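Local structure of porin (Pseudomonas aeruginosa, 3T24) at residues D95-A100 with R131-T136; E169-T174 with A286-A291. The protein forms a beta-barrel channel across the bacterial outer membrane and, as an OprD-family porin, probably admits small carboxylate-containing solutes. All coordinates share one frame; numbering follows the deposited sequence.

Contact 1: D95-A100 with R131-T136; sequences DDYGEA and RLLPQT. With C8E ((hydroxyethyloxy)tri(ethyloxy)octane), chain N; SO4 (sulfate ion), chain F.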
# COMPACT_ATOMS: atom_id res chain seq x y z
N ASP A 95 -2.47 16.63 -18.35
CA ASP A 95 -3.63 17.35 -17.82
C ASP A 95 -4.77 16.38 -17.56
O ASP A 95 -5.39 16.43 -16.51
CB ASP A 95 -4.09 18.49 -18.73
CG ASP A 95 -3.18 19.71 -18.66
OD1 ASP A 95 -2.32 19.76 -17.76
OD2 ASP A 95 -3.34 20.62 -19.51
N ASP A 96 -5.01 15.50 -18.52
CA ASP A 96 -6.00 14.44 -18.35
C ASP A 96 -5.31 13.10 -18.43
O ASP A 96 -4.50 12.87 -19.32
CB ASP A 96 -7.08 14.50 -19.44
CG ASP A 96 -7.71 15.87 -19.56
OD1 ASP A 96 -8.02 16.49 -18.52
OD2 ASP A 96 -7.88 16.33 -20.70
N TYR A 97 -5.66 12.22 -17.51
CA TYR A 97 -5.13 10.88 -17.52
C TYR A 97 -6.12 9.97 -16.77
O TYR A 97 -7.11 10.44 -16.23
CB TYR A 97 -3.72 10.84 -16.88
CG TYR A 97 -3.70 11.36 -15.46
CD1 TYR A 97 -3.81 10.49 -14.38
CD2 TYR A 97 -3.62 12.72 -15.19
CE1 TYR A 97 -3.83 10.96 -13.07
CE2 TYR A 97 -3.63 13.21 -13.89
CZ TYR A 97 -3.73 12.32 -12.83
OH TYR A 97 -3.74 12.79 -11.54
N GLY A 98 -5.83 8.68 -16.76
CA GLY A 98 -6.68 7.71 -16.10
C GLY A 98 -6.88 6.49 -16.98
O GLY A 98 -6.12 6.25 -17.93
N GLU A 99 -7.93 5.73 -16.68
CA GLU A 99 -8.18 4.47 -17.37
C GLU A 99 -9.59 3.96 -17.16
O GLU A 99 -10.31 4.38 -16.25
CB GLU A 99 -7.20 3.41 -16.86
CG GLU A 99 -7.16 3.32 -15.34
CD GLU A 99 -6.48 2.05 -14.84
OE1 GLU A 99 -6.25 1.13 -15.65
OE2 GLU A 99 -6.17 1.98 -13.63
N ALA A 100 -9.99 3.04 -18.04
CA ALA A 100 -11.23 2.31 -17.89
C ALA A 100 -10.85 0.85 -17.81
O ALA A 100 -10.00 0.37 -18.57
CB ALA A 100 -12.17 2.58 -19.07
N ARG A 131 -2.25 8.61 -3.87
CA ARG A 131 -2.42 9.83 -4.68
C ARG A 131 -3.88 10.00 -5.13
O ARG A 131 -4.80 9.69 -4.38
CB ARG A 131 -1.54 9.80 -5.93
CG ARG A 131 -0.06 9.70 -5.66
CD ARG A 131 0.46 10.89 -4.89
NE ARG A 131 1.82 10.65 -4.44
CZ ARG A 131 2.90 11.20 -4.99
NH1 ARG A 131 2.77 12.03 -6.02
NH2 ARG A 131 4.10 10.91 -4.51
N LEU A 132 -4.09 10.48 -6.36
CA LEU A 132 -5.46 10.74 -6.83
C LEU A 132 -6.19 9.46 -7.27
O LEU A 132 -7.30 9.20 -6.86
CB LEU A 132 -5.45 11.74 -7.99
CG LEU A 132 -6.83 12.27 -8.42
CD1 LEU A 132 -7.51 13.09 -7.32
CD2 LEU A 132 -6.72 13.09 -9.73
N LEU A 133 -5.53 8.70 -8.12
CA LEU A 133 -6.08 7.50 -8.72
C LEU A 133 -5.22 6.30 -8.31
O LEU A 133 -3.99 6.39 -8.20
CB LEU A 133 -6.08 7.65 -10.24
CG LEU A 133 -6.77 8.91 -10.81
CD1 LEU A 133 -6.75 8.90 -12.33
CD2 LEU A 133 -8.20 9.06 -10.30
N PRO A 134 -5.86 5.16 -8.07
CA PRO A 134 -5.15 3.94 -7.67
C PRO A 134 -4.28 3.37 -8.78
O PRO A 134 -4.57 3.53 -9.97
CB PRO A 134 -6.29 2.95 -7.33
CG PRO A 134 -7.48 3.46 -8.08
CD PRO A 134 -7.32 4.97 -8.15
N GLN A 135 -3.18 2.75 -8.38
CA GLN A 135 -2.40 1.89 -9.25
C GLN A 135 -3.23 0.62 -9.47
O GLN A 135 -3.81 0.09 -8.53
CB GLN A 135 -1.07 1.55 -8.54
CG GLN A 135 -0.15 0.59 -9.28
CD GLN A 135 1.03 0.15 -8.43
OE1 GLN A 135 0.88 -0.15 -7.24
NE2 GLN A 135 2.23 0.14 -9.02
N THR A 136 -3.33 0.16 -10.71
CA THR A 136 -4.03 -1.09 -10.99
C THR A 136 -3.17 -2.00 -11.85
O THR A 136 -2.20 -1.56 -12.44
CB THR A 136 -5.35 -0.86 -11.76
OG1 THR A 136 -5.04 -0.43 -13.09
CG2 THR A 136 -6.24 0.19 -11.06
C7 C8E N . -18.42 2.92 -14.80
C8 C8E N . -17.19 2.54 -15.61
O9 C8E N . -17.54 2.34 -16.96
C10 C8E N . -16.45 2.46 -17.85
C11 C8E N . -16.51 1.19 -18.68
O12 C8E N . -15.89 1.35 -19.94
C13 C8E N . -14.88 0.38 -20.12
C14 C8E N . -14.19 0.55 -21.47
O15 C8E N . -13.44 -0.62 -21.71
C16 C8E N . -12.12 -0.51 -21.22
C17 C8E N . -11.13 -0.80 -22.34
O18 C8E N . -11.24 0.11 -23.41
C19 C8E N . -9.97 0.44 -23.95
C20 C8E N . -9.86 0.01 -25.41
O21 C8E N . -10.92 -0.85 -25.77
S SO4 F . 3.52 8.31 -2.44
O1 SO4 F . 3.61 7.33 -1.36
O2 SO4 F . 2.16 8.82 -2.56
O3 SO4 F . 4.38 9.46 -2.20
O4 SO4 F . 3.92 7.63 -3.68
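Y97 leans its phenol ring against two leucines, the close apolar part of the contact between D95-A100 and R131-T136. L133 CD1 lies obliquely beside the ring's flank, 3.6 Å from Y97 CE1, while L132 CD2 sits at the hydroxyl end, 3.5 Å from Y97 OH. Further along the strand, E99 has CG set between its backbone N and carbonyl carbon (chi1 50°), and from there the extended chain reaches across to T136, which approaches from the opposite direction. T136 OG1 donates to E99 OE2 over 2.7 Å, on the syn lone pair. In between, the backbones stay well apart: G98 CA and L133 CA are 7.4 Å from each other. The arrangement is that of a porin barrel wall, strand 96-108, with a loop folded against its inner side, where L132 and L133 also touch strand 33-50. On the loose side, detergent touches A100, its C16 lying 3.5 Å from A100 O. At the loop's far end R131 turns from the strand to grip a sulfate edge-on: R131 NE bonds sulfate O2 at 2.6 Å and R131 NH2 bonds sulfate O3 at 2.7 Å. This ion, probably from the crystallisation liquor, is also bonded by R163, R391 and S130.

Contact 2: E169-T174 with A286-A291; sequences EDMTIT and AYINGA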
# COMPACT_ATOMS: atom_id res chain seq x y z
N GLU A 169 1.48 -0.90 -18.82
CA GLU A 169 2.87 -1.04 -19.22
C GLU A 169 3.57 -2.17 -18.44
O GLU A 169 3.09 -2.61 -17.39
CB GLU A 169 3.60 0.30 -19.05
CG GLU A 169 3.89 0.66 -17.57
CD GLU A 169 4.54 2.04 -17.38
OE1 GLU A 169 5.47 2.15 -16.56
OE2 GLU A 169 4.12 3.03 -18.03
N ASP A 170 4.69 -2.65 -18.97
CA ASP A 170 5.48 -3.67 -18.28
C ASP A 170 5.94 -3.16 -16.91
O ASP A 170 6.18 -1.97 -16.73
CB ASP A 170 6.69 -4.12 -19.10
CG ASP A 170 6.31 -4.97 -20.31
OD1 ASP A 170 5.22 -5.58 -20.32
OD2 ASP A 170 7.10 -5.02 -21.27
N MET A 171 6.07 -4.07 -15.96
CA MET A 171 6.48 -3.74 -14.61
C MET A 171 8.01 -3.63 -14.44
O MET A 171 8.79 -4.14 -15.26
CB MET A 171 5.94 -4.79 -13.64
CG MET A 171 4.42 -4.77 -13.54
SD MET A 171 3.75 -6.26 -12.77
CE MET A 171 3.65 -7.31 -14.22
N THR A 172 8.42 -2.95 -13.39
CA THR A 172 9.83 -2.94 -13.04
C THR A 172 9.94 -3.03 -11.53
O THR A 172 8.94 -3.21 -10.83
CB THR A 172 10.59 -1.67 -13.53
OG1 THR A 172 9.97 -0.48 -13.03
CG2 THR A 172 10.66 -1.58 -15.05
N ILE A 173 11.17 -2.90 -11.05
CA ILE A 173 11.42 -2.99 -9.63
C ILE A 173 11.65 -1.59 -9.08
O ILE A 173 12.14 -0.70 -9.77
CB ILE A 173 12.64 -3.88 -9.35
CG1 ILE A 173 12.60 -4.39 -7.91
CG2 ILE A 173 13.97 -3.09 -9.64
CD1 ILE A 173 13.76 -5.31 -7.56
N THR A 174 11.27 -1.37 -7.83
CA THR A 174 11.62 -0.10 -7.20
C THR A 174 13.14 -0.01 -7.05
O THR A 174 13.77 -0.90 -6.49
CB THR A 174 10.98 0.00 -5.83
OG1 THR A 174 9.58 -0.29 -5.96
CG2 THR A 174 11.19 1.43 -5.25
N ALA A 286 12.83 -5.77 -1.92
CA ALA A 286 12.37 -5.85 -3.32
C ALA A 286 10.85 -5.73 -3.46
O ALA A 286 10.10 -6.49 -2.83
CB ALA A 286 12.84 -7.16 -3.96
N TYR A 287 10.40 -4.77 -4.28
CA TYR A 287 8.95 -4.63 -4.56
C TYR A 287 8.66 -3.93 -5.88
O TYR A 287 9.47 -3.14 -6.36
CB TYR A 287 8.18 -3.98 -3.40
CG TYR A 287 8.60 -2.56 -3.03
CD1 TYR A 287 7.75 -1.48 -3.24
CD2 TYR A 287 9.82 -2.31 -2.41
CE1 TYR A 287 8.11 -0.19 -2.87
CE2 TYR A 287 10.19 -1.02 -2.03
CZ TYR A 287 9.33 0.04 -2.27
OH TYR A 287 9.70 1.33 -1.90
N ILE A 288 7.51 -4.25 -6.48
CA ILE A 288 7.15 -3.69 -7.79
C ILE A 288 7.22 -2.18 -7.76
O ILE A 288 6.73 -1.53 -6.83
CB ILE A 288 5.74 -4.18 -8.29
CG1 ILE A 288 5.78 -5.70 -8.55
CG2 ILE A 288 5.32 -3.47 -9.57
CD1 ILE A 288 4.45 -6.37 -8.35
N ASN A 289 7.85 -1.62 -8.79
CA ASN A 289 7.97 -0.18 -8.89
C ASN A 289 6.58 0.46 -9.03
O ASN A 289 5.82 0.10 -9.91
CB ASN A 289 8.83 0.18 -10.08
CG ASN A 289 9.09 1.66 -10.17
OD1 ASN A 289 9.28 2.32 -9.16
ND2 ASN A 289 9.07 2.20 -11.36
N GLY A 290 6.26 1.40 -8.15
CA GLY A 290 4.96 2.03 -8.13
C GLY A 290 4.11 1.50 -6.99
O GLY A 290 3.23 2.19 -6.50
N ALA A 291 4.35 0.26 -6.56
CA ALA A 291 3.55 -0.26 -5.47
C ALA A 291 4.11 0.22 -4.14
O ALA A 291 5.16 0.86 -4.12
CB ALA A 291 3.51 -1.78 -5.51
O HOH W 1 6.10 -1.63 -12.17
O HOH W 2 12.59 -2.78 -4.90
O HOH W 3 7.30 1.77 -5.65
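T174 sits over the ring of Y287 and ties itself to that residue's backbone as well. Its CB rides above the face, 4.0 Å from the Y287 ring centroid and only 12° off the normal, a CH-pi contact. From there the side chain branches. OG1 also lies over that face, 3.4 Å above the Y287 ring plane and offset toward the rim. With chi1 at -51° it stands beside the backbone N, which lets T174 N and OG1 both donate to Y287 O at 2.9 Å, the first nearly in line with C=O, the second from above the carbonyl plane. A water that also joins G290 N and A291 O donates to OG1. The other branch, CG2, ends 3.7 Å from Y287 OH, whose own hydrogen bond goes to D303. On the far side of I173, N289 N meets T172 O at 2.8 Å and almost straight, while N289 ND2 adds a weak bond to T172 OG1. I288 CG2 packs on M171 CG. The bonds T174 N to Y287 O and N289 N to T172 O flank I173 and I288 as in a non-hydrogen-bonded antiparallel pair, a single beta bridge between two long porin loops that runs straight into the type II turn I288-A291.

Both contacts are partly buried, contact 2 the more so (5 of 9 touching residues buried against 3 of 7), and its centre is nearer the centre of the chain. Contact 1 fixes a loop to a barrel strand through side chains alone, apolar packing plus one carboxylate-hydroxyl pair; one edge of it reaches detergent and the other a bound sulfate. Contact 2 joins loop to loop, buries more surface (398 against 225 Å²), and combines two backbone bonds, a threonine hydroxyl and bridging waters. Their centres are about 17 Å apart, but Q135 NE2 of the first is 3.1 Å from G290 C of the second. Q162 connects them further, its OE1 taking a bond from Q135 and its NE2 giving one to N289 O.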